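Local atomic coordinates of putative protein (Aquifex aeolicus, PDB entry 1T6T), a protein that is of unknown function but carries a Toprim domain, as found in primases, topoisomerases and RNase M5-like enzymes, so it probably acts on nucleic acids. Residues V65-D70 with R77-M82; R6-W11 with K102-I107; I12-K17 with E95-F100. All blocks are in the same frame, centred on the assembly; numbering follows the deposited sequence.

Interaction 1 (V65-D70 with R77-M82); sequences VILLFD and RINQKM
Phe69 presents one ring face to Ile78, whose CG2 methyl sits 3.7 Å from the ring centroid and 16° off the normal, a CH-pi contact. The beta-branched shape of Ile78 suits the place: CG2 reaches the ring, while CG1 leaves in another direction. At the edge of the ring, in its plane, lies Asn79 OD1, 3.7 Å from Phe69 CD2, with the amide and ring planes turned 72° apart. The side chain of Met82, a selenomethionine, runs at about a right angle to that of Phe69 and brings its CG within 3.9 Å of Phe69 CZ; a bend at chi2 turns the selenium away, and a second at chi3 folds the terminal methyl. Leu67 meets the same amide, its CB 3.4 Å from Asn79 OD1. This oxygen is buried among carbons with no hydrogen-bond partner, whereas Asn79 ND2 is held by Glu95. Asn79 reaches toward the strand because CG is anti to the backbone N (chi1 -172°).

Strand 64-67 and helix 73-88 are the first two elements of a beta-alpha-beta unit, completed by strand 92-94, within the parallel sheet of the Toprim fold. Asp70 probably opens the DxD motif of that family and Glu27 is probably its conserved glutamate; in relatives these acidic residues bind magnesium.

Farther out, Glu27 packs on both Phe69 and Ile78, and Tyr51 of helix 51-58 touches Met82. Arg98 hydrogen-bonds the carbonyl oxygens of Phe69 and Asp70, fixing the backbone just beyond the strand. His108 and the Ile109 backbone N bond to the carboxylate of Asp70.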
loop_
_atom_site.group_PDB
_atom_site.type_symbol
_atom_site.label_atom_id
_atom_site.label_comp_id
_atom_site.label_asym_id
_atom_site.label_seq_id
_atom_site.Cartn_x
_atom_site.Cartn_y
_atom_site.Cartn_z
ATOM N N VAL B 65 6.305 8.182 -16.919
ATOM C CA VAL B 65 6.105 7.162 -15.907
ATOM C C VAL B 65 4.995 6.197 -16.309
ATOM O O VAL B 65 3.905 6.611 -16.702
ATOM C CB VAL B 65 5.724 7.785 -14.547
ATOM C CG1 VAL B 65 5.438 6.688 -13.541
ATOM C CG2 VAL B 65 6.842 8.683 -14.050
ATOM N N ILE B 66 5.284 4.905 -16.214
ATOM C CA ILE B 66 4.302 3.881 -16.529
ATOM C C ILE B 66 3.667 3.432 -15.210
ATOM O O ILE B 66 4.356 2.917 -14.330
ATOM C CB ILE B 66 4.971 2.672 -17.212
ATOM C CG1 ILE B 66 5.541 3.093 -18.574
ATOM C CG2 ILE B 66 3.964 1.541 -17.366
ATOM C CD1 ILE B 66 6.422 2.043 -19.223
ATOM N N LEU B 67 2.363 3.643 -15.063
ATOM C CA LEU B 67 1.673 3.242 -13.838
ATOM C C LEU B 67 1.234 1.789 -13.945
ATOM O O LEU B 67 0.536 1.412 -14.887
ATOM C CB LEU B 67 0.449 4.130 -13.593
ATOM C CG LEU B 67 0.720 5.624 -13.424
ATOM C CD1 LEU B 67 -0.582 6.333 -13.094
ATOM C CD2 LEU B 67 1.749 5.847 -12.316
ATOM N N LEU B 68 1.663 0.969 -12.992
ATOM C CA LEU B 68 1.303 -0.445 -12.993
ATOM C C LEU B 68 0.806 -0.929 -11.647
ATOM O O LEU B 68 1.375 -1.847 -11.066
ATOM C CB LEU B 68 2.486 -1.321 -13.405
ATOM C CG LEU B 68 2.626 -1.771 -14.857
ATOM C CD1 LEU B 68 3.636 -2.912 -14.906
ATOM C CD2 LEU B 68 1.279 -2.236 -15.410
ATOM N N PHE B 69 -0.257 -0.314 -11.148
ATOM C CA PHE B 69 -0.824 -0.727 -9.875
ATOM C C PHE B 69 -1.863 -1.808 -10.137
ATOM O O PHE B 69 -2.393 -1.914 -11.245
ATOM C CB PHE B 69 -1.439 0.479 -9.178
ATOM C CG PHE B 69 -0.433 1.524 -8.829
ATOM C CD1 PHE B 69 0.490 1.300 -7.811
ATOM C CD2 PHE B 69 -0.357 2.706 -9.555
ATOM C CE1 PHE B 69 1.477 2.237 -7.527
ATOM C CE2 PHE B 69 0.627 3.651 -9.277
ATOM C CZ PHE B 69 1.546 3.416 -8.263
ATOM N N ASP B 70 -2.140 -2.624 -9.125
ATOM C CA ASP B 70 -3.107 -3.701 -9.278
ATOM C C ASP B 70 -4.462 -3.181 -9.730
ATOM O O ASP B 70 -4.775 -2.006 -9.560
ATOM C CB ASP B 70 -3.245 -4.485 -7.972
ATOM C CG ASP B 70 -1.937 -5.133 -7.546
ATOM O OD1 ASP B 70 -1.067 -5.350 -8.416
ATOM O OD2 ASP B 70 -1.782 -5.434 -6.347
ATOM N N ARG B 77 -7.253 3.200 -6.458
ATOM C CA ARG B 77 -7.156 4.431 -5.678
ATOM C C ARG B 77 -5.736 4.984 -5.762
ATOM O O ARG B 77 -5.535 6.186 -5.951
ATOM C CB ARG B 77 -7.520 4.167 -4.216
ATOM C CG ARG B 77 -8.979 3.819 -4.008
ATOM C CD ARG B 77 -9.231 3.358 -2.585
ATOM N NE ARG B 77 -10.652 3.140 -2.336
ATOM C CZ ARG B 77 -11.135 2.527 -1.262
ATOM N NH1 ARG B 77 -10.310 2.067 -0.333
ATOM N NH2 ARG B 77 -12.447 2.379 -1.114
ATOM N N ILE B 78 -4.750 4.106 -5.623
ATOM C CA ILE B 78 -3.358 4.535 -5.698
ATOM C C ILE B 78 -3.045 5.019 -7.113
ATOM O O ILE B 78 -2.355 6.021 -7.300
ATOM C CB ILE B 78 -2.393 3.389 -5.328
ATOM C CG1 ILE B 78 -2.642 2.957 -3.884
ATOM C CG2 ILE B 78 -0.947 3.846 -5.492
ATOM C CD1 ILE B 78 -1.744 1.829 -3.420
ATOM N N ASN B 79 -3.562 4.306 -8.108
ATOM C CA ASN B 79 -3.334 4.688 -9.493
ATOM C C ASN B 79 -3.818 6.115 -9.730
ATOM O O ASN B 79 -3.102 6.934 -10.296
ATOM C CB ASN B 79 -4.077 3.751 -10.445
ATOM C CG ASN B 79 -3.706 3.989 -11.896
ATOM O OD1 ASN B 79 -2.619 3.620 -12.336
ATOM N ND2 ASN B 79 -4.603 4.623 -12.642
ATOM N N GLN B 80 -5.040 6.404 -9.292
ATOM C CA GLN B 80 -5.615 7.733 -9.479
ATOM C C GLN B 80 -4.831 8.808 -8.747
ATOM O O GLN B 80 -4.592 9.890 -9.287
ATOM C CB GLN B 80 -7.072 7.753 -9.015
ATOM C CG GLN B 80 -7.990 6.904 -9.873
ATOM C CD GLN B 80 -7.804 7.180 -11.357
ATOM O OE1 GLN B 80 -7.908 8.324 -11.807
ATOM N NE2 GLN B 80 -7.521 6.130 -12.123
ATOM N N LYS B 81 -4.437 8.507 -7.515
ATOM C CA LYS B 81 -3.672 9.443 -6.702
ATOM C C LYS B 81 -2.342 9.787 -7.369
ATOM O O LYS B 81 -1.978 10.958 -7.493
ATOM C CB LYS B 81 -3.406 8.829 -5.327
ATOM C CG LYS B 81 -2.505 9.652 -4.422
ATOM C CD LYS B 81 -3.173 10.954 -4.030
ATOM C CE LYS B 81 -2.450 11.619 -2.876
ATOM N NZ LYS B 81 -3.184 12.831 -2.408
HETATM N N MSE B 82 -1.612 8.762 -7.796
HETATM C CA MSE B 82 -0.321 8.990 -8.428
HETATM C C MSE B 82 -0.467 9.622 -9.810
HETATM O O MSE B 82 0.373 10.410 -10.222
HETATM C CB MSE B 82 0.468 7.682 -8.511
HETATM C CG MSE B 82 0.807 7.094 -7.146
HETATM SE SE MSE B 82 1.794 8.346 -6.037
HETATM C CE MSE B 82 3.196 8.746 -7.334
#

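Interaction 2 (R6-W11 with K102-I107); sequences RNLSEW and KKWNII
Leu8 and Trp104 carry the nearest pair of CA atoms, 8.6 Å apart, where the first turn of helix 8-18 faces an irregular segment that follows helix 96-101. A large side chain is needed to bridge that gap, and Trp104 supplies it: the far end of its six-membered ring reaches the helix start, with CH2 3.3 Å from Asn7 O. Trp11 CB lies at the edge of this ring, 3.8 Å from Trp104 CZ3. The two indoles form an offset edge-to-face pair, the edge of Trp104 directed at the face of Trp11, with planes at 78°. A chi1 of -179° swings the Trp11 indole inward, and its NE1 is taken by Phe97 O. Phe100 adds another edge-to-face partner for Trp104.

Asn7 is the N-cap of the helix; its OD1 accepts from Glu10 N at 2.8 Å. Just before it, Arg6 grips the Glu10 carboxylate side-on through NE and NH2, and Glu10 OE1 also accepts from Arg6 N at 2.6 Å. Polar bonds thus order the helix start internally, while no hydrogen bond crosses to 102-107, which implies that dispersion and weak ring electrostatics hold the two segments together.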
loop_
_atom_site.group_PDB
_atom_site.type_symbol
_atom_site.label_atom_id
_atom_site.label_comp_id
_atom_site.label_asym_id
_atom_site.label_seq_id
_atom_site.Cartn_x
_atom_site.Cartn_y
_atom_site.Cartn_z
ATOM N N ARG B 6 -0.667 -9.513 -28.145
ATOM C CA ARG B 6 -1.685 -10.544 -28.308
ATOM C C ARG B 6 -1.800 -11.427 -27.068
ATOM O O ARG B 6 -2.829 -12.066 -26.840
ATOM C CB ARG B 6 -1.368 -11.396 -29.538
ATOM C CG ARG B 6 -1.420 -10.613 -30.845
ATOM C CD ARG B 6 -0.958 -11.453 -32.024
ATOM N NE ARG B 6 0.436 -11.862 -31.884
ATOM C CZ ARG B 6 1.113 -12.541 -32.803
ATOM N NH1 ARG B 6 0.524 -12.893 -33.938
ATOM N NH2 ARG B 6 2.381 -12.865 -32.588
ATOM N N ASN B 7 -0.740 -11.460 -26.268
ATOM C CA ASN B 7 -0.726 -12.258 -25.049
ATOM C C ASN B 7 0.148 -11.599 -23.986
ATOM O O ASN B 7 0.754 -10.553 -24.231
ATOM C CB ASN B 7 -0.219 -13.672 -25.346
ATOM C CG ASN B 7 1.071 -13.674 -26.138
ATOM O OD1 ASN B 7 2.085 -13.133 -25.698
ATOM N ND2 ASN B 7 1.040 -14.285 -27.316
ATOM N N LEU B 8 0.205 -12.211 -22.806
ATOM C CA LEU B 8 0.994 -11.675 -21.704
ATOM C C LEU B 8 2.473 -11.625 -22.065
ATOM O O LEU B 8 3.181 -10.688 -21.692
ATOM C CB LEU B 8 0.796 -12.528 -20.449
ATOM C CG LEU B 8 1.421 -12.008 -19.150
ATOM C CD1 LEU B 8 0.771 -10.682 -18.756
ATOM C CD2 LEU B 8 1.232 -13.036 -18.046
ATOM N N SER B 9 2.937 -12.635 -22.793
ATOM C CA SER B 9 4.333 -12.696 -23.204
ATOM C C SER B 9 4.720 -11.475 -24.034
ATOM O O SER B 9 5.765 -10.865 -23.802
ATOM C CB SER B 9 4.592 -13.969 -24.013
ATOM O OG SER B 9 5.906 -13.968 -24.543
ATOM N N GLU B 10 3.881 -11.120 -25.003
ATOM C CA GLU B 10 4.166 -9.966 -25.847
ATOM C C GLU B 10 4.020 -8.672 -25.051
ATOM O O GLU B 10 4.712 -7.692 -25.316
ATOM C CB GLU B 10 3.231 -9.938 -27.060
ATOM C CG GLU B 10 3.319 -11.181 -27.939
ATOM C CD GLU B 10 2.620 -11.005 -29.277
ATOM O OE1 GLU B 10 1.504 -10.445 -29.304
ATOM O OE2 GLU B 10 3.186 -11.437 -30.305
ATOM N N TRP B 11 3.112 -8.679 -24.079
ATOM C CA TRP B 11 2.875 -7.511 -23.228
ATOM C C TRP B 11 4.150 -7.238 -22.423
ATOM O O TRP B 11 4.605 -6.099 -22.309
ATOM C CB TRP B 11 1.702 -7.798 -22.284
ATOM C CG TRP B 11 1.340 -6.673 -21.364
ATOM C CD1 TRP B 11 0.490 -5.633 -21.624
ATOM C CD2 TRP B 11 1.799 -6.492 -20.023
ATOM N NE1 TRP B 11 0.388 -4.817 -20.519
ATOM C CE2 TRP B 11 1.182 -5.322 -19.522
ATOM C CE3 TRP B 11 2.671 -7.205 -19.191
ATOM C CZ2 TRP B 11 1.410 -4.852 -18.226
ATOM C CZ3 TRP B 11 2.899 -6.733 -17.900
ATOM C CH2 TRP B 11 2.267 -5.567 -17.433
ATOM N N LYS B 102 -6.629 -5.043 -18.365
ATOM C CA LYS B 102 -8.040 -5.099 -18.008
ATOM C C LYS B 102 -8.834 -6.081 -18.866
ATOM O O LYS B 102 -9.927 -6.501 -18.483
ATOM C CB LYS B 102 -8.660 -3.704 -18.104
ATOM C CG LYS B 102 -8.092 -2.717 -17.095
ATOM C CD LYS B 102 -8.677 -1.327 -17.284
ATOM C CE LYS B 102 -8.174 -0.374 -16.215
ATOM N NZ LYS B 102 -8.710 1.000 -16.413
ATOM N N LYS B 103 -8.282 -6.456 -20.017
ATOM C CA LYS B 103 -8.961 -7.385 -20.912
ATOM C C LYS B 103 -8.629 -8.840 -20.599
ATOM O O LYS B 103 -9.268 -9.752 -21.122
ATOM C CB LYS B 103 -8.602 -7.084 -22.371
ATOM C CG LYS B 103 -7.162 -7.416 -22.745
ATOM C CD LYS B 103 -6.858 -7.042 -24.193
ATOM C CE LYS B 103 -6.926 -5.535 -24.407
ATOM N NZ LYS B 103 -6.735 -5.164 -25.837
ATOM N N TRP B 104 -7.632 -9.061 -19.746
ATOM C CA TRP B 104 -7.240 -10.420 -19.392
ATOM C C TRP B 104 -7.571 -10.758 -17.947
ATOM O O TRP B 104 -7.936 -9.887 -17.160
ATOM C CB TRP B 104 -5.744 -10.636 -19.645
ATOM C CG TRP B 104 -5.354 -10.456 -21.084
ATOM C CD1 TRP B 104 -6.103 -10.771 -22.183
ATOM C CD2 TRP B 104 -4.111 -9.944 -21.580
ATOM N NE1 TRP B 104 -5.405 -10.483 -23.332
ATOM C CE2 TRP B 104 -4.179 -9.977 -22.992
ATOM C CE3 TRP B 104 -2.946 -9.463 -20.969
ATOM C CZ2 TRP B 104 -3.124 -9.545 -23.805
ATOM C CZ3 TRP B 104 -1.896 -9.033 -21.777
ATOM C CH2 TRP B 104 -1.994 -9.078 -23.181
ATOM N N ASN B 105 -7.445 -12.032 -17.602
ATOM C CA ASN B 105 -7.751 -12.461 -16.251
ATOM C C ASN B 105 -6.576 -12.256 -15.307
ATOM O O ASN B 105 -5.822 -13.182 -15.005
ATOM C CB ASN B 105 -8.178 -13.924 -16.236
ATOM C CG ASN B 105 -8.694 -14.352 -14.885
ATOM O OD1 ASN B 105 -8.813 -13.533 -13.970
ATOM N ND2 ASN B 105 -9.010 -15.635 -14.746
ATOM N N ILE B 106 -6.429 -11.023 -14.844
ATOM C CA ILE B 106 -5.358 -10.676 -13.928
ATOM C C ILE B 106 -5.812 -9.500 -13.076
ATOM O O ILE B 106 -6.562 -8.639 -13.537
ATOM C CB ILE B 106 -4.073 -10.284 -14.695
ATOM C CG1 ILE B 106 -2.945 -9.974 -13.708
ATOM C CG2 ILE B 106 -4.346 -9.084 -15.590
ATOM C CD1 ILE B 106 -1.588 -9.778 -14.365
ATOM N N ILE B 107 -5.386 -9.483 -11.821
ATOM C CA ILE B 107 -5.734 -8.387 -10.931
ATOM C C ILE B 107 -4.461 -7.815 -10.328
ATOM O O ILE B 107 -4.265 -6.602 -10.308
ATOM C CB ILE B 107 -6.656 -8.851 -9.790
ATOM C CG1 ILE B 107 -8.040 -9.196 -10.348
ATOM C CG2 ILE B 107 -6.764 -7.759 -8.730
ATOM C CD1 ILE B 107 -8.756 -8.029 -11.011
#

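Interaction 3 (I12-K17 with E95-F100); sequences IKELKK and ENFRNF
Phe97 lays one face of its ring against Leu15, whose CD1 methyl stands over the ring centre, 4.0 Å from the centroid and only 10° off the normal, in a CH-pi contact. At the edge, in the ring plane, is Glu14 CB, 3.9 Å from Phe97 CE1. The same rim reaches the helix backbone: CE1 is 3.5 Å from Leu15 N, and CZ is 3.7 Å from Glu14 O. A flat phenylalanine suits this site because its thin ring fits beside the main chain while still offering a face to the leucine methyl. With chi1 at -179° Leu15 CG extends away from the backbone N, and chi2 (57°) sets CD1 over the ring.

Helices 8-18 and 96-101 meet here on the face of the parallel sheet opposite to helix 73-88, so helices pack on both faces at strand 64-67, as expected of the three-layered alpha/beta Toprim fold. Ile66 of that strand packs on both Leu15 and Phe97, and Ala18, with its small side chain, leaves Phe97 room beside the helix. Of its side chain Glu14 contributes only CB: the chain bends at chi2 and its end turns away from Phe97, which keeps the carboxylate off the ring.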
loop_
_atom_site.group_PDB
_atom_site.type_symbol
_atom_site.label_atom_id
_atom_site.label_comp_id
_atom_site.label_asym_id
_atom_site.label_seq_id
_atom_site.Cartn_x
_atom_site.Cartn_y
_atom_site.Cartn_z
ATOM N N ILE B 12 4.727 -8.301 -21.875
ATOM C CA ILE B 12 5.952 -8.189 -21.093
ATOM C C ILE B 12 7.112 -7.701 -21.961
ATOM O O ILE B 12 7.931 -6.896 -21.522
ATOM C CB ILE B 12 6.317 -9.547 -20.450
ATOM C CG1 ILE B 12 5.301 -9.879 -19.353
ATOM C CG2 ILE B 12 7.726 -9.502 -19.882
ATOM C CD1 ILE B 12 5.516 -11.219 -18.684
ATOM N N LYS B 13 7.181 -8.191 -23.194
ATOM C CA LYS B 13 8.241 -7.783 -24.107
ATOM C C LYS B 13 8.132 -6.288 -24.401
ATOM O O LYS B 13 9.134 -5.571 -24.420
ATOM C CB LYS B 13 8.143 -8.571 -25.415
ATOM C CG LYS B 13 9.192 -8.184 -26.448
ATOM C CD LYS B 13 9.048 -8.999 -27.726
ATOM C CE LYS B 13 9.338 -10.474 -27.484
ATOM N NZ LYS B 13 9.181 -11.286 -28.729
ATOM N N GLU B 14 6.910 -5.824 -24.628
ATOM C CA GLU B 14 6.666 -4.420 -24.922
ATOM C C GLU B 14 6.970 -3.559 -23.695
ATOM O O GLU B 14 7.520 -2.467 -23.808
ATOM C CB GLU B 14 5.212 -4.226 -25.347
ATOM C CG GLU B 14 5.033 -3.233 -26.472
ATOM C CD GLU B 14 5.823 -3.619 -27.712
ATOM O OE1 GLU B 14 5.570 -4.709 -28.269
ATOM O OE2 GLU B 14 6.700 -2.833 -28.126
ATOM N N LEU B 15 6.606 -4.060 -22.520
ATOM C CA LEU B 15 6.854 -3.332 -21.286
ATOM C C LEU B 15 8.353 -3.189 -21.056
ATOM O O LEU B 15 8.825 -2.115 -20.691
ATOM C CB LEU B 15 6.211 -4.056 -20.099
ATOM C CG LEU B 15 6.383 -3.384 -18.728
ATOM C CD1 LEU B 15 5.834 -1.954 -18.768
ATOM C CD2 LEU B 15 5.664 -4.215 -17.665
ATOM N N LYS B 16 9.107 -4.266 -21.281
ATOM C CA LYS B 16 10.551 -4.209 -21.082
ATOM C C LYS B 16 11.171 -3.155 -21.989
ATOM O O LYS B 16 12.020 -2.376 -21.556
ATOM C CB LYS B 16 11.209 -5.570 -21.354
ATOM C CG LYS B 16 12.695 -5.576 -21.004
ATOM C CD LYS B 16 13.334 -6.953 -21.113
ATOM C CE LYS B 16 13.553 -7.357 -22.554
ATOM N NZ LYS B 16 14.335 -8.623 -22.639
ATOM N N LYS B 17 10.742 -3.128 -23.247
ATOM C CA LYS B 17 11.262 -2.154 -24.197
ATOM C C LYS B 17 10.942 -0.747 -23.709
ATOM O O LYS B 17 11.799 0.135 -23.713
ATOM C CB LYS B 17 10.634 -2.362 -25.580
ATOM C CG LYS B 17 10.892 -3.728 -26.182
ATOM C CD LYS B 17 10.326 -3.838 -27.594
ATOM C CE LYS B 17 10.484 -5.251 -28.140
ATOM N NZ LYS B 17 11.900 -5.711 -28.091
ATOM N N GLU B 95 -0.762 4.983 -18.989
ATOM C CA GLU B 95 -1.673 4.003 -18.399
ATOM C C GLU B 95 -2.001 2.898 -19.397
ATOM O O GLU B 95 -2.757 1.981 -19.087
ATOM C CB GLU B 95 -2.982 4.673 -17.968
ATOM C CG GLU B 95 -2.880 5.555 -16.744
ATOM C CD GLU B 95 -4.233 6.088 -16.320
ATOM O OE1 GLU B 95 -4.759 7.003 -16.992
ATOM O OE2 GLU B 95 -4.779 5.579 -15.319
ATOM N N ASN B 96 -1.434 2.988 -20.595
ATOM C CA ASN B 96 -1.707 1.995 -21.627
ATOM C C ASN B 96 -1.408 0.556 -21.229
ATOM O O ASN B 96 -2.174 -0.343 -21.553
ATOM C CB ASN B 96 -0.947 2.329 -22.913
ATOM C CG ASN B 96 -1.384 3.646 -23.521
ATOM O OD1 ASN B 96 -2.570 3.968 -23.542
ATOM N ND2 ASN B 96 -0.427 4.410 -24.028
ATOM N N PHE B 97 -0.300 0.327 -20.536
ATOM C CA PHE B 97 0.046 -1.032 -20.143
ATOM C C PHE B 97 -0.921 -1.594 -19.120
ATOM O O PHE B 97 -1.349 -2.747 -19.222
ATOM C CB PHE B 97 1.481 -1.076 -19.616
ATOM C CG PHE B 97 2.513 -0.991 -20.701
ATOM C CD1 PHE B 97 2.848 -2.115 -21.449
ATOM C CD2 PHE B 97 3.122 0.223 -21.002
ATOM C CE1 PHE B 97 3.778 -2.031 -22.488
ATOM C CE2 PHE B 97 4.051 0.318 -22.037
ATOM C CZ PHE B 97 4.379 -0.813 -22.780
ATOM N N ARG B 98 -1.270 -0.778 -18.135
ATOM C CA ARG B 98 -2.202 -1.205 -17.106
ATOM C C ARG B 98 -3.584 -1.426 -17.720
ATOM O O ARG B 98 -4.247 -2.419 -17.428
ATOM C CB ARG B 98 -2.285 -0.151 -15.997
ATOM C CG ARG B 98 -3.216 -0.533 -14.853
ATOM C CD ARG B 98 -3.053 0.423 -13.678
ATOM N NE ARG B 98 -3.884 0.051 -12.533
ATOM C CZ ARG B 98 -5.143 0.436 -12.359
ATOM N NH1 ARG B 98 -5.731 1.213 -13.258
ATOM N NH2 ARG B 98 -5.813 0.053 -11.280
ATOM N N ASN B 99 -4.016 -0.503 -18.570
ATOM C CA ASN B 99 -5.329 -0.633 -19.192
ATOM C C ASN B 99 -5.439 -1.867 -20.071
ATOM O O ASN B 99 -6.519 -2.444 -20.201
ATOM C CB ASN B 99 -5.678 0.612 -20.010
ATOM C CG ASN B 99 -5.978 1.812 -19.139
ATOM O OD1 ASN B 99 -6.325 1.671 -17.963
ATOM N ND2 ASN B 99 -5.862 3.002 -19.714
ATOM N N PHE B 100 -4.330 -2.274 -20.674
ATOM C CA PHE B 100 -4.342 -3.450 -21.533
ATOM C C PHE B 100 -4.660 -4.713 -20.728
ATOM O O PHE B 100 -5.363 -5.604 -21.209
ATOM C CB PHE B 100 -2.994 -3.614 -22.235
ATOM C CG PHE B 100 -3.094 -4.302 -23.565
ATOM C CD1 PHE B 100 -3.495 -3.596 -24.696
ATOM C CD2 PHE B 100 -2.824 -5.662 -23.684
ATOM C CE1 PHE B 100 -3.630 -4.238 -25.930
ATOM C CE2 PHE B 100 -2.957 -6.312 -24.911
ATOM C CZ PHE B 100 -3.361 -5.598 -26.036
#

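In the fold
Interactions 2 and 3 share helix 8-18, their centres about 9 Å apart; Trp11 NE1, 3.0 Å from Phe97 O, ties one to the other. Interaction 1 joins strand 64-67 to the helix on the opposite face of the sheet, its centre about 13 Å from that of interaction 3 and about 17 Å from that of interaction 2. Arg98 NE, 2.8 Å from Phe69 O, and Glu95 OE2, 2.8 Å from Asn79 ND2, link helix 96-101 and its start to interaction 1. Leu68 packs on Trp11, and Asp70 CB on Ile107 O (3.3 Å). The probable Toprim acidic site, at Glu27, Asp70 and Asp72, therefore adjoins interaction 1, while interactions 2 and 3 fasten the N-terminal helix.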